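Local coordinates for DNA mismatch repair protein MutS (Thermus aquaticus, PDB 1EWQ) that binds mismatched DNA, possibly carries out the mismatch recognition step of DNA repair, and has a weak ATPase activity, at residues D270-V275 with S290-P295; E169-R174 with A255-L260; A531-V536 with V605-P610; A597-L602 with A614-F619; Y540-P545 with V560-T565. All blocks are in the same frame, centred on the assembly; numbering follows the deposited sequence.

Contact 1: residues D270-V275 with S290-P295; sequences DTLFSV and SWLRHP
L292 meets L272 and F273 in a small helix-to-helix contact of MutS domain III. Helix 272-276 contributes its first turn and helix 282-293 its last. The contact is apolar, and no hydrogen bond crosses between the segments.

Apolar packing comes first. The side chain of L292 reaches out between the two partners and gives one methyl to each. CD1 of L292 lies 3.4 Å from CD1 of F273, and it meets the ring obliquely. CD2 of L292 approaches CD2 of L272 at 4.2 Å, a looser touch. The ring of F273 reaches L292 because its CG stands anti to the backbone N (chi1 -169°). L288 and Q289, on the same helix as L292, also touch that ring. L272 packs on L598, L601 and L602 of helix 589-603 too, so the contact borders the ATPase domain.

The polar bonds of 270-275 belong to the start of its helix. T271 precedes the helix as its N-cap residue, without capping it through its hydroxyl. Its carbonyl oxygen accepts twice, from the V275 N at 3.1 Å and from the S274 hydroxyl. Both donors come from the same face of the carbonyl plane, and S274 OG lies 2.9 Å from T271 O.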
# COMPACT_ATOMS: atom_id res chain seq x y z
N ASP C 270 9.86 15.65 -4.01
CA ASP C 270 8.92 16.76 -3.89
C ASP C 270 8.19 17.09 -5.19
O ASP C 270 8.49 16.55 -6.26
CB ASP C 270 9.65 18.03 -3.42
CG ASP C 270 10.20 17.90 -2.01
OD1 ASP C 270 9.42 17.60 -1.08
OD2 ASP C 270 11.42 18.12 -1.84
N THR C 271 7.25 18.01 -5.08
CA THR C 271 6.43 18.46 -6.19
C THR C 271 6.54 19.99 -6.31
O THR C 271 6.90 20.66 -5.34
CB THR C 271 4.96 18.05 -5.93
OG1 THR C 271 4.73 16.74 -6.45
CG2 THR C 271 4.01 19.00 -6.55
N LEU C 272 6.25 20.53 -7.49
CA LEU C 272 6.31 21.98 -7.65
C LEU C 272 5.29 22.58 -6.70
O LEU C 272 5.54 23.61 -6.07
CB LEU C 272 5.95 22.40 -9.08
CG LEU C 272 5.81 23.92 -9.21
CD1 LEU C 272 7.18 24.58 -8.99
CD2 LEU C 272 5.25 24.30 -10.57
N PHE C 273 4.14 21.93 -6.61
CA PHE C 273 3.06 22.39 -5.76
C PHE C 273 3.42 22.33 -4.28
O PHE C 273 3.07 23.23 -3.52
CB PHE C 273 1.80 21.57 -6.04
CG PHE C 273 0.55 22.13 -5.40
CD1 PHE C 273 0.24 23.48 -5.52
CD2 PHE C 273 -0.32 21.30 -4.70
CE1 PHE C 273 -0.93 24.00 -4.96
CE2 PHE C 273 -1.49 21.82 -4.13
CZ PHE C 273 -1.79 23.17 -4.27
N SER C 274 4.12 21.27 -3.87
CA SER C 274 4.49 21.15 -2.47
C SER C 274 5.50 22.23 -2.09
O SER C 274 5.52 22.70 -0.95
CB SER C 274 5.07 19.76 -2.17
OG SER C 274 6.37 19.61 -2.71
N VAL C 275 6.35 22.61 -3.04
CA VAL C 275 7.36 23.63 -2.80
C VAL C 275 6.75 25.03 -2.83
O VAL C 275 7.04 25.87 -1.99
CB VAL C 275 8.48 23.59 -3.88
CG1 VAL C 275 9.36 24.83 -3.78
CG2 VAL C 275 9.31 22.34 -3.71
N SER C 290 -5.81 25.79 -8.62
CA SER C 290 -6.61 26.14 -9.78
C SER C 290 -5.81 26.98 -10.77
O SER C 290 -5.93 26.82 -11.99
CB SER C 290 -7.85 26.90 -9.33
OG SER C 290 -8.72 27.12 -10.42
N TRP C 291 -4.98 27.88 -10.22
CA TRP C 291 -4.14 28.75 -11.03
C TRP C 291 -3.06 27.93 -11.72
O TRP C 291 -2.75 28.15 -12.89
CB TRP C 291 -3.50 29.85 -10.16
CG TRP C 291 -4.47 30.93 -9.72
CD1 TRP C 291 -5.83 30.96 -9.93
CD2 TRP C 291 -4.15 32.13 -9.01
NE1 TRP C 291 -6.37 32.10 -9.39
CE2 TRP C 291 -5.36 32.84 -8.82
CE3 TRP C 291 -2.96 32.68 -8.51
CZ2 TRP C 291 -5.42 34.07 -8.15
CZ3 TRP C 291 -3.01 33.91 -7.85
CH2 TRP C 291 -4.23 34.58 -7.67
N LEU C 292 -2.47 26.99 -10.99
CA LEU C 292 -1.45 26.13 -11.58
C LEU C 292 -2.07 25.22 -12.65
O LEU C 292 -1.44 24.93 -13.66
CB LEU C 292 -0.77 25.28 -10.50
CG LEU C 292 0.33 25.95 -9.67
CD1 LEU C 292 0.71 25.05 -8.50
CD2 LEU C 292 1.55 26.22 -10.54
N ARG C 293 -3.30 24.77 -12.42
CA ARG C 293 -3.98 23.88 -13.38
C ARG C 293 -4.13 24.59 -14.74
O ARG C 293 -3.96 23.98 -15.80
CB ARG C 293 -5.37 23.48 -12.86
CG ARG C 293 -5.79 22.07 -13.22
CD ARG C 293 -7.31 21.86 -13.20
NE ARG C 293 -7.97 22.35 -11.99
CZ ARG C 293 -7.66 21.96 -10.76
NH1 ARG C 293 -6.68 21.08 -10.58
NH2 ARG C 293 -8.34 22.43 -9.72
N HIS C 294 -4.46 25.88 -14.70
CA HIS C 294 -4.66 26.67 -15.92
C HIS C 294 -3.93 28.01 -15.87
O HIS C 294 -4.52 29.03 -15.51
CB HIS C 294 -6.15 26.94 -16.13
CG HIS C 294 -6.96 25.71 -16.37
ND1 HIS C 294 -7.15 25.18 -17.62
CD2 HIS C 294 -7.61 24.89 -15.51
CE1 HIS C 294 -7.88 24.07 -17.53
NE2 HIS C 294 -8.16 23.88 -16.25
N PRO C 295 -2.63 28.02 -16.23
CA PRO C 295 -1.87 29.28 -16.22
C PRO C 295 -2.51 30.22 -17.24
O PRO C 295 -3.05 29.77 -18.26
CB PRO C 295 -0.46 28.85 -16.65
CG PRO C 295 -0.39 27.39 -16.21
CD PRO C 295 -1.77 26.87 -16.55

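Contact 2: residues E169-R174 with A255-L260; sequences ELFRHR and ATLRAL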
# COMPACT_ATOMS: atom_id res chain seq x y z
N GLU C 169 -7.72 17.29 -20.25
CA GLU C 169 -8.55 18.14 -19.40
C GLU C 169 -8.93 17.39 -18.15
O GLU C 169 -8.97 17.95 -17.06
CB GLU C 169 -9.83 18.59 -20.12
CG GLU C 169 -9.77 19.97 -20.71
CD GLU C 169 -9.29 21.03 -19.73
OE1 GLU C 169 -9.99 21.35 -18.75
OE2 GLU C 169 -8.18 21.55 -19.94
N LEU C 170 -9.22 16.11 -18.32
CA LEU C 170 -9.62 15.26 -17.20
C LEU C 170 -8.44 15.10 -16.24
O LEU C 170 -8.60 15.28 -15.03
CB LEU C 170 -10.08 13.89 -17.73
CG LEU C 170 -10.77 12.86 -16.80
CD1 LEU C 170 -9.84 12.48 -15.68
CD2 LEU C 170 -12.05 13.44 -16.25
N PHE C 171 -7.26 14.79 -16.77
CA PHE C 171 -6.10 14.60 -15.92
C PHE C 171 -5.71 15.81 -15.07
O PHE C 171 -5.42 15.67 -13.88
CB PHE C 171 -4.89 14.19 -16.74
CG PHE C 171 -3.70 13.86 -15.91
CD1 PHE C 171 -3.56 12.58 -15.37
CD2 PHE C 171 -2.75 14.83 -15.60
CE1 PHE C 171 -2.49 12.28 -14.55
CE2 PHE C 171 -1.68 14.53 -14.77
CZ PHE C 171 -1.54 13.26 -14.25
N ARG C 172 -5.67 17.00 -15.66
CA ARG C 172 -5.30 18.18 -14.89
C ARG C 172 -6.25 18.42 -13.70
O ARG C 172 -5.89 19.12 -12.77
CB ARG C 172 -5.22 19.44 -15.78
CG ARG C 172 -6.24 19.49 -16.91
CD ARG C 172 -6.44 20.88 -17.56
NE ARG C 172 -5.25 21.74 -17.62
CZ ARG C 172 -5.07 22.68 -18.54
NH1 ARG C 172 -5.98 22.86 -19.50
NH2 ARG C 172 -3.99 23.46 -18.52
N HIS C 173 -7.44 17.83 -13.73
CA HIS C 173 -8.38 18.01 -12.63
C HIS C 173 -8.32 16.89 -11.61
O HIS C 173 -8.83 17.04 -10.50
CB HIS C 173 -9.82 18.12 -13.15
CG HIS C 173 -10.09 19.40 -13.88
ND1 HIS C 173 -10.50 20.55 -13.23
CD2 HIS C 173 -9.99 19.72 -15.19
CE1 HIS C 173 -10.63 21.52 -14.12
NE2 HIS C 173 -10.32 21.04 -15.31
N ARG C 174 -7.69 15.78 -11.97
CA ARG C 174 -7.56 14.64 -11.09
C ARG C 174 -8.87 14.37 -10.33
O ARG C 174 -8.92 14.46 -9.09
CB ARG C 174 -6.39 14.85 -10.11
CG ARG C 174 -5.00 14.78 -10.78
CD ARG C 174 -4.71 13.38 -11.38
NE ARG C 174 -5.74 12.98 -12.33
CZ ARG C 174 -5.94 11.74 -12.79
NH1 ARG C 174 -5.16 10.73 -12.41
NH2 ARG C 174 -6.94 11.51 -13.62
N ALA C 255 1.28 14.43 -20.06
CA ALA C 255 2.69 14.07 -20.16
C ALA C 255 3.57 15.15 -19.52
O ALA C 255 4.54 14.85 -18.83
CB ALA C 255 3.08 13.88 -21.62
N THR C 256 3.20 16.40 -19.76
CA THR C 256 3.93 17.55 -19.23
C THR C 256 3.78 17.67 -17.72
O THR C 256 4.76 17.83 -17.00
CB THR C 256 3.43 18.85 -19.89
OG1 THR C 256 3.79 18.85 -21.27
CG2 THR C 256 4.03 20.06 -19.19
N LEU C 257 2.53 17.62 -17.25
CA LEU C 257 2.28 17.72 -15.81
C LEU C 257 3.05 16.63 -15.08
O LEU C 257 3.56 16.87 -14.00
CB LEU C 257 0.78 17.60 -15.52
CG LEU C 257 -0.06 18.82 -15.91
CD1 LEU C 257 -1.52 18.54 -15.65
CD2 LEU C 257 0.39 20.03 -15.10
N ARG C 258 3.14 15.45 -15.69
CA ARG C 258 3.86 14.32 -15.10
C ARG C 258 5.38 14.50 -15.19
O ARG C 258 6.09 14.28 -14.21
CB ARG C 258 3.49 12.99 -15.80
CG ARG C 258 2.14 12.40 -15.41
CD ARG C 258 1.88 11.08 -16.16
NE ARG C 258 0.67 10.39 -15.70
CZ ARG C 258 0.54 9.85 -14.49
NH1 ARG C 258 1.53 9.90 -13.62
NH2 ARG C 258 -0.59 9.23 -14.16
N ALA C 259 5.87 14.88 -16.37
CA ALA C 259 7.31 15.06 -16.55
C ALA C 259 7.85 16.21 -15.71
O ALA C 259 9.01 16.18 -15.30
CB ALA C 259 7.64 15.29 -18.04
N LEU C 260 7.03 17.22 -15.47
CA LEU C 260 7.43 18.38 -14.67
C LEU C 260 7.09 18.21 -13.19
O LEU C 260 7.40 19.08 -12.37
CB LEU C 260 6.74 19.64 -15.20
CG LEU C 260 7.47 20.58 -16.16
CD1 LEU C 260 8.61 19.88 -16.91
CD2 LEU C 260 6.45 21.19 -17.10
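F171 and L257 have the most surface buried here, followed by R258. F171 points from helix 163-173 toward helix 254-259. The two short helical segments run at 31° to each other, with axes 10.6 Å apart.

CD1 of L257 comes in at the ring edge of F171, near its plane, 3.9 Å from CD2. The same methyl touches CB of R172 at 3.8 Å. The R258 side chain crosses that of F171 at about a right angle and turns one face of its guanidinium to CE1 and CZ of the ring, the planes 45° apart. Its NH2 is 3.6 Å from CE1 of F171. R258 NE is held in a salt bridge by E254, one turn earlier. Within 169-174, R174 lays its CD over one ring face of F171.

F171 extends this far because its CG is anti to the backbone N (chi1 -175°). With an alanine here, L257 and the R258 guanidinium would probably lose the surface they pack on, and a gap would open between the helices.

R172 NH1 makes a 2.6 Å salt bridge with E169 OE2, and NH2 bonds M250 O. The contact is helix-to-helix packing at the junction of MutS domains II and III.

Contact 3: residues A531-V536 with V605-P610; sequences AALAEV and VGSFVP
A water bridges the helix and the loop here, although no direct hydrogen bond joins them. Water 1 donates to L533 O at 2.6 Å and accepts from F608 N at 3.1 Å. The helix is 514-540, and residues 531-536 fall in MutS domain III. The loop follows helix 589-603 of the ATPase domain, which ends in a Schellman motif. G606 is the C-prime residue of that motif. Its positive phi (92°) suits glycine, since a CB would collide with the carbonyl oxygen of V605.

L533 fills the rest of the contact by van der Waals packing. Its CD1 lies 4.1 Å from G606 O, and its CD2 lies 4.0 Å from both CB and OG of S607. F608 turns to L306 and V309 of helix 299-314, while A534 touches F312 and V313.

S607 OG stands anti to its own backbone N (chi1 166°), from where it can reach the next peptide. An alanine here would remove this hydroxyl, and F608 O would probably be left without that donor and the loop freer to shift against L533. The S607 OG to F608 O bond is 2.8 Å long, lies in the carbonyl plane and falls on a lone pair.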
# COMPACT_ATOMS: atom_id res chain seq x y z
N ALA C 531 -0.07 36.40 -0.46
CA ALA C 531 0.84 36.46 0.68
C ALA C 531 1.73 35.21 0.69
O ALA C 531 2.92 35.27 1.01
CB ALA C 531 0.06 36.56 1.99
N ALA C 532 1.15 34.07 0.30
CA ALA C 532 1.88 32.81 0.25
C ALA C 532 2.97 32.81 -0.83
O ALA C 532 4.08 32.33 -0.60
CB ALA C 532 0.92 31.66 0.01
N LEU C 533 2.65 33.34 -2.00
CA LEU C 533 3.63 33.39 -3.08
C LEU C 533 4.73 34.37 -2.71
O LEU C 533 5.88 34.19 -3.11
CB LEU C 533 2.96 33.81 -4.40
CG LEU C 533 1.96 32.80 -4.99
CD1 LEU C 533 1.28 33.36 -6.22
CD2 LEU C 533 2.69 31.52 -5.34
N ALA C 534 4.37 35.40 -1.94
CA ALA C 534 5.36 36.39 -1.52
C ALA C 534 6.28 35.72 -0.50
O ALA C 534 7.49 35.94 -0.51
CB ALA C 534 4.68 37.62 -0.89
N GLU C 535 5.68 34.91 0.37
CA GLU C 535 6.41 34.19 1.40
C GLU C 535 7.49 33.30 0.76
O GLU C 535 8.64 33.31 1.18
CB GLU C 535 5.45 33.32 2.20
CG GLU C 535 5.96 32.89 3.56
CD GLU C 535 6.00 34.05 4.55
OE1 GLU C 535 5.40 35.10 4.26
OE2 GLU C 535 6.62 33.91 5.62
N VAL C 536 7.08 32.53 -0.24
CA VAL C 536 7.99 31.63 -0.95
C VAL C 536 9.08 32.44 -1.64
O VAL C 536 10.25 32.08 -1.62
CB VAL C 536 7.23 30.80 -2.02
CG1 VAL C 536 8.22 30.16 -3.00
CG2 VAL C 536 6.41 29.72 -1.35
N VAL C 605 1.50 32.05 -13.76
CA VAL C 605 0.59 31.78 -12.67
C VAL C 605 0.58 33.06 -11.82
O VAL C 605 -0.27 33.25 -10.95
CB VAL C 605 1.07 30.52 -11.89
CG1 VAL C 605 1.23 30.80 -10.41
CG2 VAL C 605 0.09 29.39 -12.16
N GLY C 606 1.53 33.94 -12.10
CA GLY C 606 1.61 35.20 -11.37
C GLY C 606 2.52 35.12 -10.17
O GLY C 606 2.41 35.92 -9.24
N SER C 607 3.42 34.15 -10.19
CA SER C 607 4.37 33.95 -9.11
C SER C 607 5.74 34.46 -9.51
O SER C 607 6.06 34.55 -10.69
CB SER C 607 4.47 32.45 -8.80
OG SER C 607 5.59 32.15 -7.98
N PHE C 608 6.55 34.82 -8.51
CA PHE C 608 7.92 35.26 -8.77
C PHE C 608 8.60 33.95 -9.19
O PHE C 608 8.06 32.87 -8.96
CB PHE C 608 8.56 35.80 -7.50
CG PHE C 608 8.27 37.25 -7.23
CD1 PHE C 608 7.05 37.81 -7.59
CD2 PHE C 608 9.21 38.06 -6.59
CE1 PHE C 608 6.77 39.15 -7.32
CE2 PHE C 608 8.94 39.41 -6.31
CZ PHE C 608 7.72 39.95 -6.67
N VAL C 609 9.79 34.02 -9.78
CA VAL C 609 10.47 32.81 -10.24
C VAL C 609 11.90 32.68 -9.72
O VAL C 609 12.50 33.67 -9.28
CB VAL C 609 10.48 32.77 -11.79
CG1 VAL C 609 9.04 32.88 -12.33
CG2 VAL C 609 11.33 33.92 -12.33
N PRO C 610 12.46 31.46 -9.75
CA PRO C 610 13.83 31.20 -9.28
C PRO C 610 14.91 31.62 -10.26
O PRO C 610 15.36 30.82 -11.07
CB PRO C 610 13.82 29.69 -9.03
CG PRO C 610 12.89 29.19 -10.10
CD PRO C 610 11.75 30.19 -10.02
O HOH W 1 6.42 33.80 -5.60

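Contact 4: residues A597-L602 with A614-F619; sequences ALIALL and AHLPLF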
# COMPACT_ATOMS: atom_id res chain seq x y z
N ALA C 597 10.85 25.22 -18.14
CA ALA C 597 9.40 25.07 -18.16
C ALA C 597 8.80 25.54 -16.83
O ALA C 597 7.75 26.19 -16.80
CB ALA C 597 9.03 23.61 -18.41
N LEU C 598 9.46 25.21 -15.73
CA LEU C 598 8.93 25.60 -14.43
C LEU C 598 8.95 27.11 -14.22
O LEU C 598 7.99 27.68 -13.69
CB LEU C 598 9.67 24.88 -13.30
CG LEU C 598 9.37 23.38 -13.28
CD1 LEU C 598 10.27 22.67 -12.27
CD2 LEU C 598 7.90 23.16 -12.97
N ILE C 599 10.02 27.77 -14.64
CA ILE C 599 10.10 29.22 -14.49
C ILE C 599 8.95 29.86 -15.28
O ILE C 599 8.28 30.77 -14.78
CB ILE C 599 11.46 29.75 -15.00
CG1 ILE C 599 12.57 29.33 -14.03
CG2 ILE C 599 11.41 31.26 -15.18
CD1 ILE C 599 13.97 29.56 -14.57
N ALA C 600 8.74 29.37 -16.50
CA ALA C 600 7.67 29.87 -17.37
C ALA C 600 6.31 29.57 -16.74
O ALA C 600 5.40 30.40 -16.77
CB ALA C 600 7.76 29.21 -18.74
N LEU C 601 6.18 28.38 -16.17
CA LEU C 601 4.93 27.98 -15.53
C LEU C 601 4.61 28.90 -14.36
O LEU C 601 3.48 29.36 -14.21
CB LEU C 601 5.03 26.54 -15.03
CG LEU C 601 3.86 25.96 -14.24
CD1 LEU C 601 2.52 26.34 -14.87
CD2 LEU C 601 4.02 24.44 -14.20
N LEU C 602 5.62 29.16 -13.53
CA LEU C 602 5.45 30.03 -12.37
C LEU C 602 5.08 31.45 -12.77
O LEU C 602 4.21 32.07 -12.16
CB LEU C 602 6.72 30.02 -11.51
CG LEU C 602 7.05 28.71 -10.78
CD1 LEU C 602 8.42 28.82 -10.10
CD2 LEU C 602 5.97 28.43 -9.75
N ALA C 614 14.45 37.51 -15.06
CA ALA C 614 13.76 36.67 -16.01
C ALA C 614 12.85 37.51 -16.87
O ALA C 614 12.00 38.25 -16.37
CB ALA C 614 12.97 35.57 -15.29
N HIS C 615 13.08 37.42 -18.18
CA HIS C 615 12.28 38.11 -19.17
C HIS C 615 11.63 36.93 -19.87
O HIS C 615 12.33 36.04 -20.35
CB HIS C 615 13.18 38.91 -20.12
CG HIS C 615 13.69 40.19 -19.53
ND1 HIS C 615 12.98 41.38 -19.60
CD2 HIS C 615 14.82 40.47 -18.83
CE1 HIS C 615 13.65 42.32 -18.96
NE2 HIS C 615 14.77 41.80 -18.49
N LEU C 616 10.30 36.91 -19.92
CA LEU C 616 9.60 35.77 -20.50
C LEU C 616 8.44 36.09 -21.43
O LEU C 616 7.74 37.09 -21.25
CB LEU C 616 9.07 34.88 -19.38
CG LEU C 616 10.10 34.32 -18.39
CD1 LEU C 616 9.38 33.87 -17.13
CD2 LEU C 616 10.88 33.18 -19.03
N PRO C 617 8.24 35.25 -22.45
CA PRO C 617 7.13 35.46 -23.37
C PRO C 617 5.91 34.74 -22.78
O PRO C 617 6.04 34.01 -21.78
CB PRO C 617 7.62 34.81 -24.66
CG PRO C 617 8.44 33.67 -24.17
CD PRO C 617 9.20 34.26 -22.98
N LEU C 618 4.74 34.94 -23.35
CA LEU C 618 3.56 34.26 -22.85
C LEU C 618 3.32 33.03 -23.72
O LEU C 618 2.81 33.14 -24.84
CB LEU C 618 2.36 35.20 -22.88
CG LEU C 618 2.52 36.38 -21.93
CD1 LEU C 618 1.52 37.49 -22.25
CD2 LEU C 618 2.36 35.87 -20.51
N PHE C 619 3.74 31.87 -23.22
CA PHE C 619 3.58 30.62 -23.97
C PHE C 619 2.12 30.16 -23.96
O PHE C 619 1.40 30.36 -22.99
CB PHE C 619 4.48 29.53 -23.37
CG PHE C 619 5.94 29.87 -23.37
CD1 PHE C 619 6.58 30.29 -22.21
CD2 PHE C 619 6.69 29.77 -24.54
CE1 PHE C 619 7.95 30.60 -22.21
CE2 PHE C 619 8.06 30.08 -24.54
CZ PHE C 619 8.68 30.49 -23.38
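I599 and A600, adjacent on helix 589-603, pack against L616 and F619. All four are buried and the side-chain contacts are apolar.

Side-chain torsions decide which branch touches. In I599, CG2 is the branch anti to the backbone N, while CG1 is anti to the carbonyl carbon (chi1 -71°). It is CG2 that meets CD1 of L616, at 3.8 Å. The two side chains cross at about a right angle, and the touch is methyl to methyl. L616 has CG anti to its carbonyl carbon and an extended end (chi2 161°). This carries CD1 on to the helix backbone, where it lies 4.0 Å from I599 O.

F619 follows the strand, in the loop. Its ring reaches A600, whose CB lies 3.7 Å from CE1 and 3.8 Å from CD1. The methyl meets this side of the ring obliquely. With only a methyl at A600, the ring comes close to the helix.

Helix 589-603 is the helix that follows the P-loop, whose residues are predicted to bind ATP. The contact lies away from that site. L551 of strand 551-556 touches both L616 and F619, and I553 of that strand touches I599. L658 of strand 657-662 packs on F619 from the central ATPase sheet.

Contact 5: residues Y540-P545 with V560-T565; sequences YGYVRP and VVERRT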
# COMPACT_ATOMS: atom_id res chain seq x y z
N TYR C 540 13.03 31.79 -0.67
CA TYR C 540 13.90 31.11 -1.62
C TYR C 540 14.59 32.05 -2.58
O TYR C 540 15.29 31.61 -3.49
CB TYR C 540 13.08 30.07 -2.39
CG TYR C 540 12.41 29.05 -1.50
CD1 TYR C 540 11.09 28.65 -1.72
CD2 TYR C 540 13.09 28.49 -0.41
CE1 TYR C 540 10.46 27.72 -0.88
CE2 TYR C 540 12.48 27.56 0.43
CZ TYR C 540 11.17 27.18 0.20
OH TYR C 540 10.56 26.29 1.05
N GLY C 541 14.40 33.35 -2.37
CA GLY C 541 15.03 34.34 -3.23
C GLY C 541 14.60 34.29 -4.69
O GLY C 541 15.44 34.04 -5.57
N TYR C 542 13.31 34.53 -4.95
CA TYR C 542 12.75 34.54 -6.31
C TYR C 542 12.60 35.99 -6.76
O TYR C 542 12.55 36.90 -5.93
CB TYR C 542 11.36 33.90 -6.37
CG TYR C 542 11.29 32.41 -6.15
CD1 TYR C 542 12.44 31.64 -5.98
CD2 TYR C 542 10.05 31.77 -6.13
CE1 TYR C 542 12.35 30.25 -5.80
CE2 TYR C 542 9.95 30.39 -5.95
CZ TYR C 542 11.10 29.64 -5.78
OH TYR C 542 10.98 28.29 -5.61
N VAL C 543 12.49 36.21 -8.06
CA VAL C 543 12.34 37.57 -8.55
C VAL C 543 11.13 37.73 -9.46
O VAL C 543 10.63 36.76 -10.03
CB VAL C 543 13.60 38.03 -9.29
CG1 VAL C 543 14.81 37.88 -8.36
CG2 VAL C 543 13.80 37.20 -10.56
N ARG C 544 10.67 38.97 -9.60
CA ARG C 544 9.53 39.25 -10.46
C ARG C 544 9.95 39.19 -11.92
O ARG C 544 10.90 39.86 -12.33
CB ARG C 544 8.92 40.63 -10.17
CG ARG C 544 7.78 40.99 -11.12
CD ARG C 544 7.05 42.26 -10.70
NE ARG C 544 5.99 42.62 -11.64
CZ ARG C 544 4.92 43.34 -11.32
NH1 ARG C 544 4.76 43.79 -10.09
NH2 ARG C 544 4.00 43.60 -12.24
N PRO C 545 9.26 38.36 -12.73
CA PRO C 545 9.54 38.19 -14.15
C PRO C 545 8.91 39.30 -15.00
O PRO C 545 7.88 39.86 -14.64
CB PRO C 545 8.91 36.83 -14.46
CG PRO C 545 7.69 36.86 -13.59
CD PRO C 545 8.27 37.36 -12.28
N VAL C 560 12.50 23.03 -7.61
CA VAL C 560 12.33 21.86 -6.76
C VAL C 560 13.65 21.19 -6.41
O VAL C 560 13.90 20.87 -5.25
CB VAL C 560 11.39 20.84 -7.41
CG1 VAL C 560 11.24 19.63 -6.51
CG2 VAL C 560 10.03 21.48 -7.68
N VAL C 561 14.49 20.97 -7.41
CA VAL C 561 15.79 20.34 -7.21
C VAL C 561 16.64 21.16 -6.24
O VAL C 561 17.23 20.61 -5.31
CB VAL C 561 16.56 20.20 -8.54
CG1 VAL C 561 17.98 19.72 -8.28
CG2 VAL C 561 15.83 19.25 -9.46
N GLU C 562 16.72 22.47 -6.44
CA GLU C 562 17.51 23.32 -5.56
C GLU C 562 17.05 23.23 -4.11
O GLU C 562 17.77 23.62 -3.20
CB GLU C 562 17.46 24.78 -6.02
CG GLU C 562 16.13 25.48 -5.77
CD GLU C 562 16.22 26.99 -5.97
OE1 GLU C 562 15.19 27.70 -5.85
OE2 GLU C 562 17.35 27.47 -6.24
N ARG C 563 15.83 22.73 -3.91
CA ARG C 563 15.27 22.61 -2.57
C ARG C 563 15.94 21.50 -1.73
O ARG C 563 15.90 21.54 -0.50
CB ARG C 563 13.76 22.35 -2.68
CG ARG C 563 12.86 23.15 -1.75
CD ARG C 563 13.07 24.64 -1.90
NE ARG C 563 14.21 25.09 -1.10
CZ ARG C 563 15.07 26.02 -1.50
NH1 ARG C 563 14.92 26.60 -2.68
NH2 ARG C 563 16.08 26.37 -0.72
N ARG C 564 16.57 20.52 -2.38
CA ARG C 564 17.23 19.43 -1.67
C ARG C 564 18.71 19.23 -2.02
O ARG C 564 19.31 18.24 -1.61
CB ARG C 564 16.50 18.11 -1.92
CG ARG C 564 15.14 17.98 -1.26
CD ARG C 564 15.24 17.84 0.25
NE ARG C 564 13.92 17.74 0.88
CZ ARG C 564 13.02 18.72 0.92
NH1 ARG C 564 13.29 19.90 0.36
NH2 ARG C 564 11.85 18.54 1.52
N THR C 565 19.30 20.16 -2.78
CA THR C 565 20.70 20.04 -3.18
C THR C 565 21.27 21.38 -3.63
O THR C 565 20.52 22.28 -3.98
CB THR C 565 20.87 19.06 -4.35
OG1 THR C 565 20.20 17.83 -4.06
CG2 THR C 565 22.34 18.75 -4.59
O HOH W 2 12.76 26.70 -4.76
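This is a cation-pi stack with a water-bridged polar cluster beside it, joining two loops. One loop leaves helix 514-540 and leads to strand 546-547. The other links strands 551-556 and 570-574, in the mixed sheet beside the ATPase core.

R563 lays its guanidinium flat on the Y540 ring. The group centres are 4.0 Å apart and the planes are 17° apart. CD2 of Y540 sits under the middle of the guanidinium, 3.3 Å from CZ of R563. R563 CD adds a CH-pi contact over the same ring, 3.9 Å from its centroid. The R563 chain folds over the ring through bends at chi2 (56°) and chi3 (-83°).

Y542 and E562 form the second pair. OE1 of E562 lies at the edge of the Y542 ring, 3.8 Å from CE1, and the ring and carboxylate are nearly coplanar. Water 2 joins the groups. It accepts from Y542 OH at 2.5 Å and from R563 NH1 at 3.0 Å, and donates to E562 OE1 at 2.8 Å. R563 NH1 also makes a 3.4 Å salt bridge with E562 OE1. R557 forms another salt bridge with the same oxygen, and also binds the carbonyls of Y540 and G541.

OE1 of E562 thus pairs with two arginines, R563 and R557, which probably favours the charged form of the carboxylate. The salt bridge and the water probably help keep the R563 guanidinium flat on Y540.

In the fold
From the N terminus, contact 2 closes the first loop, bringing helix 163-173 of domain II to the start of domain III. Contact 1 follows in series and closes a short helical loop. The two touch where R293 NH1 probably bonds R172 O. Contact 3 then spans from helix 514-540 to the loop after helix 589-603. Contact 5 lies wholly within that span. Contact 4 crosses contact 3, since 597-602 lies between 531-536 and 605-610, while 614-619 comes after both. V609 O probably bonds V543 N, linking contacts 3 and 5. L272 of contact 1 packs on helix 589-603 of contact 4, tying domain III to the ATPase domain.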